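Local atomic coordinates of succinoglycan biosynthesis protein (Bacillus cereus ATCC 14579, PDB entry 2QGM), a protein that probably acts as a hydrolase of the erythromycin esterase family, though it is named for succinoglycan biosynthesis and its substrate is unproven. Residues Asn40-Ile45 against Lys380-Met385; Ser47-Leu52 against Phe386-Arg391; Lys137-Thr142 against Thr349-Tyr354. All coordinates share one frame; numbering follows the deposited sequence.

Interaction 1: Asn40-Ile45 against Lys380-Met385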
ATOM      1  N   ASN A  40      17.517   9.875 -28.370  1.00 38.41           N
ATOM      2  CA  ASN A  40      17.203  11.219 -27.895  1.00 37.46           C
ATOM      3  C   ASN A  40      16.306  11.246 -26.657  1.00 36.30           C
ATOM      4  O   ASN A  40      16.526  12.047 -25.744  1.00 34.39           O
ATOM      5  CB  ASN A  40      16.555  12.030 -29.021  1.00 40.26           C
ATOM      6  CG  ASN A  40      17.490  12.246 -30.203  1.00 41.52           C
ATOM      7  OD1 ASN A  40      18.504  12.932 -30.088  1.00 43.54           O
ATOM      8  ND2 ASN A  40      17.150  11.657 -31.344  1.00 43.69           N
ATOM      9  N   ILE A  41      15.294  10.385 -26.617  1.00 33.91           N
ATOM     10  CA  ILE A  41      14.405  10.367 -25.464  1.00 32.63           C
ATOM     11  C   ILE A  41      15.131   9.843 -24.228  1.00 30.67           C
ATOM     12  O   ILE A  41      14.880  10.310 -23.118  1.00 28.18           O
ATOM     13  CB  ILE A  41      13.131   9.517 -25.728  1.00 34.55           C
ATOM     14  CG1 ILE A  41      13.514   8.071 -26.038  1.00 37.29           C
ATOM     15  CG2 ILE A  41      12.325  10.131 -26.873  1.00 34.96           C
ATOM     16  CD1 ILE A  41      12.321   7.184 -26.346  1.00 39.03           C
ATOM     17  N   VAL A  42      16.034   8.885 -24.418  1.00 29.47           N
ATOM     18  CA  VAL A  42      16.786   8.349 -23.291  1.00 29.40           C
ATOM     19  C   VAL A  42      17.708   9.443 -22.761  1.00 29.16           C
ATOM     20  O   VAL A  42      18.002   9.496 -21.567  1.00 28.60           O
ATOM     21  CB  VAL A  42      17.644   7.117 -23.696  1.00 28.37           C
ATOM     22  CG1 VAL A  42      18.616   6.766 -22.579  1.00 29.11           C
ATOM     23  CG2 VAL A  42      16.741   5.921 -23.981  1.00 29.42           C
ATOM     24  N   LYS A  43      18.149  10.323 -23.654  1.00 28.75           N
ATOM     25  CA  LYS A  43      19.035  11.409 -23.273  1.00 28.09           C
ATOM     26  C   LYS A  43      18.278  12.464 -22.465  1.00 26.11           C
ATOM     27  O   LYS A  43      18.818  13.047 -21.527  1.00 27.97           O
ATOM     28  CB  LYS A  43      19.649  12.052 -24.522  1.00 30.50           C
ATOM     29  CG  LYS A  43      20.973  12.745 -24.268  1.00 34.14           C
ATOM     30  CD  LYS A  43      22.035  11.741 -23.831  1.00 37.64           C
ATOM     31  CE  LYS A  43      23.266  12.426 -23.243  1.00 37.32           C
ATOM     32  NZ  LYS A  43      23.960  13.333 -24.206  1.00 41.84           N
ATOM     33  N   SER A  44      17.022  12.693 -22.833  1.00 24.12           N
ATOM     34  CA  SER A  44      16.178  13.680 -22.172  1.00 21.97           C
ATOM     35  C   SER A  44      15.825  13.245 -20.748  1.00 21.53           C
ATOM     36  O   SER A  44      15.800  14.064 -19.829  1.00 22.32           O
ATOM     37  CB  SER A  44      14.895  13.894 -22.991  1.00 20.49           C
ATOM     38  OG  SER A  44      14.138  14.996 -22.514  1.00 21.35           O
ATOM     39  N   ILE A  45      15.563  11.955 -20.572  1.00 20.80           N
ATOM     40  CA  ILE A  45      15.218  11.419 -19.258  1.00 19.72           C
ATOM     41  C   ILE A  45      16.457  11.445 -18.370  1.00 19.22           C
ATOM     42  O   ILE A  45      16.407  11.878 -17.222  1.00 19.73           O
ATOM     43  CB  ILE A  45      14.713   9.965 -19.365  1.00 20.09           C
ATOM     44  CG1 ILE A  45      13.535   9.891 -20.344  1.00 19.18           C
ATOM     45  CG2 ILE A  45      14.294   9.457 -17.984  1.00 21.71           C
ATOM     46  CD1 ILE A  45      13.111   8.473 -20.711  1.00 22.60           C
ATOM     47  N   LYS A 380      17.479   1.826 -20.316  1.00 24.11           N
ATOM     48  CA  LYS A 380      18.489   2.366 -21.229  1.00 24.53           C
ATOM     49  C   LYS A 380      19.240   3.538 -20.602  1.00 25.49           C
ATOM     50  O   LYS A 380      20.407   3.779 -20.919  1.00 24.51           O
ATOM     51  CB  LYS A 380      17.827   2.833 -22.530  1.00 25.71           C
ATOM     52  CG  LYS A 380      17.202   1.710 -23.350  1.00 27.78           C
ATOM     53  CD  LYS A 380      18.245   0.767 -23.928  1.00 29.99           C
ATOM     54  CE  LYS A 380      17.590  -0.304 -24.791  1.00 31.52           C
ATOM     55  NZ  LYS A 380      18.563  -1.290 -25.338  1.00 32.68           N
ATOM     56  N   VAL A 381      18.560   4.265 -19.721  1.00 23.66           N
ATOM     57  CA  VAL A 381      19.157   5.404 -19.041  1.00 23.11           C
ATOM     58  C   VAL A 381      20.408   4.941 -18.311  1.00 21.40           C
ATOM     59  O   VAL A 381      20.377   3.939 -17.593  1.00 21.41           O
ATOM     60  CB  VAL A 381      18.173   5.998 -18.035  1.00 21.83           C
ATOM     61  CG1 VAL A 381      18.828   7.140 -17.282  1.00 22.49           C
ATOM     62  CG2 VAL A 381      16.929   6.473 -18.773  1.00 21.32           C
ATOM     63  N   PRO A 382      21.526   5.670 -18.477  1.00 22.58           N
ATOM     64  CA  PRO A 382      22.778   5.292 -17.820  1.00 22.36           C
ATOM     65  C   PRO A 382      22.881   5.434 -16.306  1.00 21.65           C
ATOM     66  O   PRO A 382      23.926   5.811 -15.788  1.00 20.67           O
ATOM     67  CB  PRO A 382      23.826   6.117 -18.573  1.00 22.95           C
ATOM     68  CG  PRO A 382      23.096   7.355 -18.912  1.00 23.77           C
ATOM     69  CD  PRO A 382      21.738   6.824 -19.373  1.00 22.81           C
ATOM     70  N   TYR A 383      21.792   5.140 -15.604  1.00 21.06           N
ATOM     71  CA  TYR A 383      21.777   5.163 -14.145  1.00 21.97           C
ATOM     72  C   TYR A 383      21.132   3.851 -13.731  1.00 20.80           C
ATOM     73  O   TYR A 383      20.068   3.505 -14.243  1.00 23.27           O
ATOM     74  CB  TYR A 383      20.930   6.305 -13.589  1.00 20.82           C
ATOM     75  CG  TYR A 383      21.528   7.682 -13.727  1.00 21.26           C
ATOM     76  CD1 TYR A 383      22.860   7.925 -13.398  1.00 20.48           C
ATOM     77  CD2 TYR A 383      20.747   8.755 -14.135  1.00 22.31           C
ATOM     78  CE1 TYR A 383      23.394   9.206 -13.471  1.00 23.15           C
ATOM     79  CE2 TYR A 383      21.267  10.035 -14.215  1.00 23.54           C
ATOM     80  CZ  TYR A 383      22.589  10.259 -13.880  1.00 23.87           C
ATOM     81  OH  TYR A 383      23.092  11.538 -13.954  1.00 25.15           O
ATOM     82  N   LYS A 384      21.771   3.118 -12.827  1.00 20.98           N
ATOM     83  CA  LYS A 384      21.217   1.849 -12.361  1.00 21.95           C
ATOM     84  C   LYS A 384      19.945   2.083 -11.551  1.00 22.45           C
ATOM     85  O   LYS A 384      19.039   1.256 -11.560  1.00 21.62           O
ATOM     86  CB  LYS A 384      22.246   1.101 -11.515  1.00 24.18           C
ATOM     87  CG  LYS A 384      23.365   0.456 -12.326  1.00 25.41           C
ATOM     88  CD  LYS A 384      24.516   0.065 -11.417  1.00 28.51           C
ATOM     89  CE  LYS A 384      25.540  -0.782 -12.148  1.00 30.50           C
ATOM     90  NZ  LYS A 384      25.942  -0.166 -13.439  1.00 31.38           N
HETATM   91  N   MSE A 385      19.884   3.212 -10.851  1.00 22.46           N
HETATM   92  CA  MSE A 385      18.713   3.569 -10.049  1.00 21.80           C
HETATM   93  C   MSE A 385      18.537   5.076 -10.050  1.00 20.91           C
HETATM   94  O   MSE A 385      19.510   5.820  -9.957  1.00 19.55           O
HETATM   95  CB  MSE A 385      18.881   3.113  -8.607  1.00 23.97           C
HETATM   96  CG  MSE A 385      19.172   1.653  -8.449  1.00 26.25           C
HETATM   97 SE   MSE A 385      19.439   1.301  -6.597  1.00 37.57          SE
HETATM   98  CE  MSE A 385      21.240   1.941  -6.404  1.00 25.69           C
TER

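Interaction 2: Ser47-Leu52 against Phe386-Arg391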
ATOM      1  N   SER A  47      19.037  13.341 -18.473  1.00 21.52           N
ATOM      2  CA  SER A  47      19.359  14.709 -18.093  1.00 22.14           C
ATOM      3  C   SER A  47      18.448  15.275 -17.009  1.00 21.31           C
ATOM      4  O   SER A  47      18.839  16.154 -16.245  1.00 19.98           O
ATOM      5  CB  SER A  47      19.301  15.617 -19.326  1.00 23.80           C
ATOM      6  OG  SER A  47      19.536  16.970 -18.971  1.00 24.68           O
ATOM      7  N   GLN A  48      17.229  14.761 -16.934  1.00 20.17           N
ATOM      8  CA  GLN A  48      16.275  15.255 -15.952  1.00 19.50           C
ATOM      9  C   GLN A  48      16.080  14.341 -14.748  1.00 19.93           C
ATOM     10  O   GLN A  48      15.347  14.685 -13.818  1.00 20.97           O
ATOM     11  CB  GLN A  48      14.945  15.524 -16.656  1.00 18.32           C
ATOM     12  CG  GLN A  48      15.067  16.605 -17.730  1.00 16.31           C
ATOM     13  CD  GLN A  48      13.795  16.809 -18.521  1.00 18.16           C
ATOM     14  OE1 GLN A  48      13.625  16.251 -19.612  1.00 23.58           O
ATOM     15  NE2 GLN A  48      12.891  17.611 -17.981  1.00 14.98           N
ATOM     16  N   ALA A  49      16.753  13.195 -14.754  1.00 20.05           N
ATOM     17  CA  ALA A  49      16.642  12.240 -13.653  1.00 19.46           C
ATOM     18  C   ALA A  49      17.619  12.573 -12.515  1.00 20.53           C
ATOM     19  O   ALA A  49      18.621  13.259 -12.727  1.00 19.28           O
ATOM     20  CB  ALA A  49      16.906  10.812 -14.178  1.00 20.20           C
ATOM     21  N   ASN A  50      17.302  12.106 -11.308  1.00 17.90           N
ATOM     22  CA  ASN A  50      18.161  12.302 -10.144  1.00 19.67           C
ATOM     23  C   ASN A  50      18.576  10.900  -9.726  1.00 20.89           C
ATOM     24  O   ASN A  50      17.776  10.147  -9.164  1.00 18.76           O
ATOM     25  CB  ASN A  50      17.398  12.983  -9.009  1.00 20.11           C
ATOM     26  CG  ASN A  50      16.938  14.373  -9.378  1.00 22.19           C
ATOM     27  OD1 ASN A  50      17.748  15.298  -9.509  1.00 25.06           O
ATOM     28  ND2 ASN A  50      15.637  14.531  -9.562  1.00 23.20           N
ATOM     29  N   PRO A  51      19.829  10.518 -10.008  1.00 19.07           N
ATOM     30  CA  PRO A  51      20.297   9.182  -9.648  1.00 20.24           C
ATOM     31  C   PRO A  51      20.382   8.859  -8.163  1.00 19.47           C
ATOM     32  O   PRO A  51      20.683   9.718  -7.330  1.00 19.77           O
ATOM     33  CB  PRO A  51      21.658   9.103 -10.328  1.00 21.13           C
ATOM     34  CG  PRO A  51      22.151  10.506 -10.222  1.00 20.16           C
ATOM     35  CD  PRO A  51      20.920  11.317 -10.598  1.00 21.71           C
ATOM     36  N   LEU A  52      20.106   7.599  -7.846  1.00 19.93           N
ATOM     37  CA  LEU A  52      20.174   7.113  -6.477  1.00 19.71           C
ATOM     38  C   LEU A  52      21.465   6.306  -6.368  1.00 21.14           C
ATOM     39  O   LEU A  52      21.840   5.577  -7.293  1.00 20.92           O
ATOM     40  CB  LEU A  52      18.951   6.245  -6.172  1.00 20.77           C
ATOM     41  CG  LEU A  52      17.617   6.997  -6.282  1.00 18.75           C
ATOM     42  CD1 LEU A  52      16.481   6.019  -6.072  1.00 21.25           C
ATOM     43  CD2 LEU A  52      17.563   8.130  -5.269  1.00 21.01           C
ATOM     44  N   PHE A 386      17.295   5.534 -10.143  1.00 17.70           N
ATOM     45  CA  PHE A 386      17.056   6.959 -10.152  1.00 17.28           C
ATOM     46  C   PHE A 386      15.609   7.352  -9.892  1.00 17.20           C
ATOM     47  O   PHE A 386      14.696   6.527  -9.995  1.00 16.53           O
ATOM     48  CB  PHE A 386      17.497   7.565 -11.487  1.00 15.60           C
ATOM     49  CG  PHE A 386      16.837   6.955 -12.688  1.00 17.80           C
ATOM     50  CD1 PHE A 386      17.348   5.789 -13.261  1.00 18.48           C
ATOM     51  CD2 PHE A 386      15.722   7.560 -13.269  1.00 16.33           C
ATOM     52  CE1 PHE A 386      16.764   5.232 -14.400  1.00 19.95           C
ATOM     53  CE2 PHE A 386      15.126   7.012 -14.408  1.00 19.00           C
ATOM     54  CZ  PHE A 386      15.648   5.846 -14.977  1.00 18.86           C
ATOM     55  N   LEU A 387      15.420   8.617  -9.527  1.00 16.71           N
ATOM     56  CA  LEU A 387      14.102   9.175  -9.285  1.00 18.86           C
ATOM     57  C   LEU A 387      13.796  10.008 -10.507  1.00 18.51           C
ATOM     58  O   LEU A 387      14.698  10.601 -11.097  1.00 18.17           O
ATOM     59  CB  LEU A 387      14.104  10.114  -8.078  1.00 19.35           C
ATOM     60  CG  LEU A 387      14.437   9.532  -6.712  1.00 20.39           C
ATOM     61  CD1 LEU A 387      14.726  10.656  -5.734  1.00 20.99           C
ATOM     62  CD2 LEU A 387      13.275   8.692  -6.241  1.00 19.00           C
ATOM     63  N   LEU A 388      12.526  10.061 -10.881  1.00 18.63           N
ATOM     64  CA  LEU A 388      12.110  10.858 -12.022  1.00 19.07           C
ATOM     65  C   LEU A 388      10.785  11.533 -11.675  1.00 19.46           C
ATOM     66  O   LEU A 388       9.800  10.854 -11.395  1.00 19.05           O
ATOM     67  CB  LEU A 388      11.945   9.969 -13.260  1.00 20.91           C
ATOM     68  CG  LEU A 388      11.698  10.735 -14.557  1.00 21.54           C
ATOM     69  CD1 LEU A 388      12.933  11.579 -14.834  1.00 21.86           C
ATOM     70  CD2 LEU A 388      11.415   9.789 -15.727  1.00 23.24           C
ATOM     71  N   ASP A 389      10.769  12.866 -11.669  1.00 18.17           N
ATOM     72  CA  ASP A 389       9.541  13.620 -11.373  1.00 18.89           C
ATOM     73  C   ASP A 389       8.847  13.841 -12.714  1.00 19.43           C
ATOM     74  O   ASP A 389       9.214  14.735 -13.470  1.00 19.31           O
ATOM     75  CB  ASP A 389       9.873  14.979 -10.726  1.00 19.42           C
ATOM     76  CG  ASP A 389       8.625  15.732 -10.242  1.00 21.87           C
ATOM     77  OD1 ASP A 389       7.513  15.449 -10.737  1.00 20.20           O
ATOM     78  OD2 ASP A 389       8.769  16.612  -9.370  1.00 19.28           O
ATOM     79  N   ASN A 390       7.839  13.028 -13.007  1.00 18.23           N
ATOM     80  CA  ASN A 390       7.153  13.123 -14.291  1.00 18.64           C
ATOM     81  C   ASN A 390       6.342  14.404 -14.484  1.00 18.77           C
ATOM     82  O   ASN A 390       6.072  14.800 -15.618  1.00 20.53           O
ATOM     83  CB  ASN A 390       6.238  11.901 -14.509  1.00 18.46           C
ATOM     84  CG  ASN A 390       6.966  10.570 -14.341  1.00 19.39           C
ATOM     85  OD1 ASN A 390       8.083  10.388 -14.823  1.00 19.03           O
ATOM     86  ND2 ASN A 390       6.315   9.624 -13.670  1.00 19.55           N
ATOM     87  N   ARG A 391       5.970  15.054 -13.387  1.00 17.53           N
ATOM     88  CA  ARG A 391       5.170  16.275 -13.451  1.00 19.47           C
ATOM     89  C   ARG A 391       5.877  17.494 -14.029  1.00 19.69           C
ATOM     90  O   ARG A 391       5.232  18.347 -14.633  1.00 22.48           O
ATOM     91  CB  ARG A 391       4.668  16.648 -12.058  1.00 18.82           C
ATOM     92  CG  ARG A 391       3.975  15.529 -11.323  1.00 16.30           C
ATOM     93  CD  ARG A 391       3.774  15.915  -9.873  1.00 17.51           C
ATOM     94  NE  ARG A 391       5.058  16.134  -9.227  1.00 17.88           N
ATOM     95  CZ  ARG A 391       5.211  16.523  -7.969  1.00 21.32           C
ATOM     96  NH1 ARG A 391       4.148  16.741  -7.203  1.00 21.37           N
ATOM     97  NH2 ARG A 391       6.433  16.693  -7.474  1.00 22.07           N
TER
HETATM   98  O   HOH W   1      13.233  14.431 -12.127  1.00 23.49           O

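Interaction 3: Lys137-Thr142 against Thr349-Tyr354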
ATOM      1  N   LYS A 137       0.945 -11.413   5.782  1.00 26.24           N
ATOM      2  CA  LYS A 137       0.464 -12.491   4.934  1.00 27.87           C
ATOM      3  C   LYS A 137       1.460 -12.806   3.822  1.00 29.19           C
ATOM      4  O   LYS A 137       2.146 -11.917   3.325  1.00 26.75           O
ATOM      5  CB  LYS A 137      -0.906 -12.135   4.373  1.00 31.15           C
ATOM      6  CG  LYS A 137      -1.945 -11.838   5.458  1.00 32.28           C
ATOM      7  CD  LYS A 137      -2.093 -12.972   6.490  1.00 34.02           C
ATOM      8  CE  LYS A 137      -1.177 -12.796   7.694  1.00 32.50           C
ATOM      9  NZ  LYS A 137      -1.457 -13.797   8.766  1.00 34.26           N
ATOM     10  N   LEU A 138       1.524 -14.079   3.435  1.00 31.75           N
ATOM     11  CA  LEU A 138       2.481 -14.551   2.434  1.00 31.81           C
ATOM     12  C   LEU A 138       2.950 -13.606   1.340  1.00 29.99           C
ATOM     13  O   LEU A 138       2.186 -12.836   0.765  1.00 32.68           O
ATOM     14  CB  LEU A 138       2.001 -15.865   1.820  1.00 32.93           C
ATOM     15  CG  LEU A 138       2.397 -17.099   2.644  1.00 34.47           C
ATOM     16  CD1 LEU A 138       1.954 -18.363   1.927  1.00 33.14           C
ATOM     17  CD2 LEU A 138       3.908 -17.107   2.853  1.00 34.19           C
ATOM     18  N   LEU A 139       4.239 -13.716   1.062  1.00 30.38           N
ATOM     19  CA  LEU A 139       4.960 -12.905   0.098  1.00 25.33           C
ATOM     20  C   LEU A 139       5.491 -11.714   0.870  1.00 22.40           C
ATOM     21  O   LEU A 139       6.560 -11.212   0.565  1.00 22.38           O
ATOM     22  CB  LEU A 139       4.097 -12.445  -1.096  1.00 24.84           C
ATOM     23  CG  LEU A 139       3.621 -13.468  -2.144  1.00 22.61           C
ATOM     24  CD1 LEU A 139       3.507 -12.767  -3.492  1.00 24.34           C
ATOM     25  CD2 LEU A 139       4.598 -14.632  -2.275  1.00 22.71           C
ATOM     26  N   TYR A 140       4.763 -11.274   1.897  1.00 20.69           N
ATOM     27  CA  TYR A 140       5.237 -10.143   2.689  1.00 19.36           C
ATOM     28  C   TYR A 140       6.152 -10.454   3.879  1.00 18.78           C
ATOM     29  O   TYR A 140       6.895  -9.577   4.318  1.00 18.88           O
ATOM     30  CB  TYR A 140       4.063  -9.275   3.146  1.00 17.67           C
ATOM     31  CG  TYR A 140       3.821  -8.085   2.237  1.00 20.47           C
ATOM     32  CD1 TYR A 140       4.190  -8.119   0.891  1.00 20.61           C
ATOM     33  CD2 TYR A 140       3.228  -6.926   2.722  1.00 22.77           C
ATOM     34  CE1 TYR A 140       3.974  -7.028   0.054  1.00 22.36           C
ATOM     35  CE2 TYR A 140       3.001  -5.826   1.891  1.00 22.77           C
ATOM     36  CZ  TYR A 140       3.382  -5.886   0.557  1.00 22.66           C
ATOM     37  OH  TYR A 140       3.164  -4.812  -0.273  1.00 23.11           O
ATOM     38  N   PRO A 141       6.123 -11.691   4.421  1.00 18.99           N
ATOM     39  CA  PRO A 141       7.011 -11.975   5.559  1.00 20.33           C
ATOM     40  C   PRO A 141       8.439 -12.215   5.054  1.00 21.56           C
ATOM     41  O   PRO A 141       8.988 -13.307   5.215  1.00 23.46           O
ATOM     42  CB  PRO A 141       6.413 -13.247   6.174  1.00 20.69           C
ATOM     43  CG  PRO A 141       5.079 -13.403   5.537  1.00 23.75           C
ATOM     44  CD  PRO A 141       5.255 -12.849   4.155  1.00 18.97           C
ATOM     45  N   THR A 142       9.027 -11.194   4.436  1.00 20.45           N
ATOM     46  CA  THR A 142      10.375 -11.293   3.884  1.00 19.80           C
ATOM     47  C   THR A 142      11.394 -10.638   4.799  1.00 20.01           C
ATOM     48  O   THR A 142      11.039  -9.845   5.664  1.00 19.67           O
ATOM     49  CB  THR A 142      10.464 -10.604   2.511  1.00 21.65           C
ATOM     50  OG1 THR A 142      10.283  -9.190   2.677  1.00 22.89           O
ATOM     51  CG2 THR A 142       9.390 -11.140   1.573  1.00 20.20           C
ATOM     52  N   THR A 349       9.831 -13.040  -6.735  1.00 19.25           N
ATOM     53  CA  THR A 349       9.114 -14.033  -5.946  1.00 20.24           C
ATOM     54  C   THR A 349       7.632 -13.894  -6.250  1.00 21.22           C
ATOM     55  O   THR A 349       7.122 -12.778  -6.355  1.00 20.93           O
ATOM     56  CB  THR A 349       9.306 -13.784  -4.443  1.00 20.02           C
ATOM     57  OG1 THR A 349      10.700 -13.848  -4.112  1.00 18.41           O
ATOM     58  CG2 THR A 349       8.534 -14.818  -3.633  1.00 20.00           C
ATOM     59  N   LEU A 350       6.945 -15.020  -6.392  1.00 20.72           N
ATOM     60  CA  LEU A 350       5.507 -15.003  -6.661  1.00 24.25           C
ATOM     61  C   LEU A 350       4.902 -16.351  -6.277  1.00 26.02           C
ATOM     62  O   LEU A 350       5.605 -17.237  -5.796  1.00 24.30           O
ATOM     63  CB  LEU A 350       5.230 -14.686  -8.143  1.00 25.05           C
ATOM     64  CG  LEU A 350       5.515 -15.673  -9.289  1.00 27.98           C
ATOM     65  CD1 LEU A 350       6.771 -16.477  -8.996  1.00 25.40           C
ATOM     66  CD2 LEU A 350       4.338 -16.602  -9.484  1.00 29.58           C
ATOM     67  N   TYR A 351       3.598 -16.497  -6.484  1.00 29.40           N
ATOM     68  CA  TYR A 351       2.906 -17.741  -6.162  1.00 34.19           C
ATOM     69  C   TYR A 351       2.957 -18.808  -7.249  1.00 37.59           C
ATOM     70  O   TYR A 351       3.817 -19.688  -7.231  1.00 39.52           O
ATOM     71  CB  TYR A 351       1.451 -17.453  -5.826  1.00 35.18           C
ATOM     72  CG  TYR A 351       1.223 -17.137  -4.376  1.00 35.10           C
ATOM     73  CD1 TYR A 351       1.437 -18.101  -3.396  1.00 37.12           C
ATOM     74  CD2 TYR A 351       0.777 -15.881  -3.982  1.00 35.80           C
ATOM     75  CE1 TYR A 351       1.205 -17.827  -2.056  1.00 37.83           C
ATOM     76  CE2 TYR A 351       0.543 -15.591  -2.644  1.00 37.80           C
ATOM     77  CZ  TYR A 351       0.759 -16.573  -1.685  1.00 37.91           C
ATOM     78  OH  TYR A 351       0.512 -16.306  -0.360  1.00 39.25           O
ATOM     79  N   SER A 352       2.019 -18.738  -8.187  1.00 41.46           N
ATOM     80  CA  SER A 352       1.957 -19.716  -9.273  1.00 43.40           C
ATOM     81  C   SER A 352       1.956 -19.055 -10.652  1.00 44.74           C
ATOM     82  O   SER A 352       1.742 -17.847 -10.774  1.00 44.24           O
ATOM     83  CB  SER A 352       0.715 -20.594  -9.115  1.00 44.21           C
ATOM     84  OG  SER A 352       0.765 -21.317  -7.894  1.00 45.54           O
ATOM     85  N   GLU A 353       2.192 -19.864 -11.683  1.00 45.76           N
ATOM     86  CA  GLU A 353       2.253 -19.393 -13.065  1.00 45.62           C
ATOM     87  C   GLU A 353       0.885 -19.307 -13.753  1.00 45.99           C
ATOM     88  O   GLU A 353      -0.150 -19.153 -13.095  1.00 46.69           O
ATOM     89  CB  GLU A 353       3.174 -20.310 -13.877  1.00 46.33           C
ATOM     90  CG  GLU A 353       4.481 -20.684 -13.175  1.00 46.09           C
ATOM     91  CD  GLU A 353       5.261 -19.482 -12.667  1.00 46.50           C
ATOM     92  OE1 GLU A 353       4.827 -18.860 -11.675  1.00 46.79           O
ATOM     93  OE2 GLU A 353       6.302 -19.152 -13.272  1.00 47.22           O
ATOM     94  N   TYR A 354       0.890 -19.409 -15.081  1.00 45.67           N
ATOM     95  CA  TYR A 354      -0.339 -19.335 -15.865  1.00 45.67           C
ATOM     96  C   TYR A 354      -0.575 -20.642 -16.611  1.00 46.15           C
ATOM     97  O   TYR A 354       0.111 -21.629 -16.374  1.00 46.59           O
ATOM     98  CB  TYR A 354      -0.237 -18.189 -16.870  1.00 45.35           C
ATOM     99  CG  TYR A 354      -1.504 -17.932 -17.650  1.00 45.36           C
ATOM    100  CD1 TYR A 354      -2.659 -17.485 -17.013  1.00 45.51           C
ATOM    101  CD2 TYR A 354      -1.531 -18.089 -19.031  1.00 44.88           C
ATOM    102  CE1 TYR A 354      -3.813 -17.200 -17.736  1.00 44.60           C
ATOM    103  CE2 TYR A 354      -2.677 -17.808 -19.765  1.00 45.36           C
ATOM    104  CZ  TYR A 354      -3.816 -17.358 -19.111  1.00 44.95           C
ATOM    105  OH  TYR A 354      -4.952 -17.062 -19.835  1.00 46.68           O
TER

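Interaction 1: Asn40-Ile45 against Lys380-Met385
Val42 spreads its two methyl branches over the junction of Lys380 and Val381, where helix 374-380 gives way to loop, and each branch has its own partner. CG2 reaches the root of the lysine, 3.6 Å from Lys380 CB, whereas CG1 lies over the next peptide, 3.8 Å from Val381 N. The fork is set by chi1 of 169°, which turns CG1 anti to the backbone N of Val42 and keeps CG2 beside it. Lys380 supplies only the base of its side chain: bent at chi2, the chain then runs away from the helix, and its charged end takes no part. One helical turn further on, Ile45 meets Val381 at about a right angle, with Ile45 CG2 at 4.1 Å from Val381 CG2. Val381 CG2 also stands 4.2 Å from Val42 CG1, so that it fits between two residues spaced i, i+3 along the helix. Pro382 adds a marginal touch through CD. No hydrogen bond crosses the contact; the polar ties run outward, Val381 O accepting from Arg437 of strand 432-439 and Ser44 OG bonding Ala397 N of helix 395-402. Ile45 also packs on Ala397 and Trp400 of that helix. Helix 37-48, the first in the model, thus applies Val42 and Ile45 to the connection from helix 374-380 to strand 385-389, while Lys43 points away: helix-on-loop packing at the border of an alpha/beta fold.

Interaction 2: Ser47-Leu52 against Phe386-Arg391
A proline, Pro51, sits in an edge strand of the sheet and pairs with Phe386 at a CA-CA distance of only 4.0 Å, an antiparallel non-hydrogen-bonded pair in which its lack of an N-H costs nothing. Its neighbour carries the bonding: Asn50 N gives to Leu387 O at 3.0 Å, nearly straight at 176° and in the carbonyl plane, and Leu387 N returns a bond to Asn50 O at 2.8 Å, tilted out of the plane of that carbonyl. This hydrogen-bonded pair helps fasten the short strand about 50-51 to strand 385-389 at the edge of the mixed eight-stranded sheet, and Leu52 also bonds Met385 through the backbone; strand 432-439 flanks 385-389 on its other side. Before the ladder starts, a water takes over, receiving from Asp389 N and donating to Gln48 O.

The side chains divide between the two faces. In Phe386, chi1 of 57° sets CG between the backbone N and the carbonyl carbon, with CD2 of the ring 3.6 Å from Ala49 CB; His435 meets the same ring. Leu388 CD1 lies against Ala49 CA. On the face of Asn50 and Leu387, Leu52 crosses Leu387 at about a right angle, Leu52 CD2 being 3.7 Å from Leu387 CG. At the strand end Arg391 forms a side-on salt bridge with Asp389, NE to OD1 and NH2 to OD2; its NH2 also bonds Met70 O, and Arg391 N reaches OD1 in an Asx turn.

Interaction 3: Lys137-Thr142 against Thr349-Tyr354
Apolar overlap joins Leu139 to Tyr351. Leu139 crosses the aromatic ring obliquely and places CD2 over one face, 4.2 Å above the plane and offset toward the rim, while Leu139 CG comes to 3.8 Å from Tyr351 CE2. The branch is aimed by chi1 of -70°, with CG anti to the carbonyl carbon of Leu139. Leu139 CD2 also touches Thr349, 4.2 Å from Thr349 CG2, as the two side chains slide past each other in opposite directions; CD1 lies near the backbone at Leu350. Leu138 approaches the hydroxyl end of Tyr351 at about a right angle, Leu138 CB being 3.8 Å from Tyr351 CZ. The still closer approach of that CB to the hydroxyl is a clash in the model and therefore doubtful.

Backbone bonds shape the first partner. Lys137 to Tyr140 form a type II beta turn, closed by Tyr140 N to Lys137 O at 3.0 Å, and Leu138 and Leu139 occupy its two central positions. Both CB atoms point toward segment 349-354. An inverse gamma turn centred on Pro141 follows, and Thr142 is the N-cap of helix 143-157, its OG1 accepting from Ile145 N.

Polar bonds lead outward from both partners. Thr349 turns CG2 to the leucine, while Thr349 OG1 and Ser442 OG share a hydrogen bond; Tyr140 OH is bound by Glu81 and Trp304. Backbone bonds join Tyr351 to Gly412 and Leu350 to Thr363 of the adjoining strand 363-366.

With no hydrogen bond between the segments, the chemistry implies adhesion by dispersion and exclusion of water, while directional bonds to other parts of the chain probably help set the positions of the turn and the strand end.

From the N terminus, helix 37-48 enters interaction 1, and the end of that helix with the short strand after it, 47-52, enters interaction 2. Both await partners more than 330 residues later, which arrive in the same order, 380-385 and then 386-391, so the two loops cross. They adjoin in space as well, Met385 O probably accepting a hydrogen bond from Leu52 N and Ile45 packing on Leu388. Together they tie the N-terminal helix and edge strand to the late part of the sheet. Interaction 3 opens at 137-142 and closes at 349-354, a loop lying within both longer ones. It joins the turn before helix 143-157 to the end of strand 346-350, its centre about 31 and 30 Å from those of interactions 1 and 2.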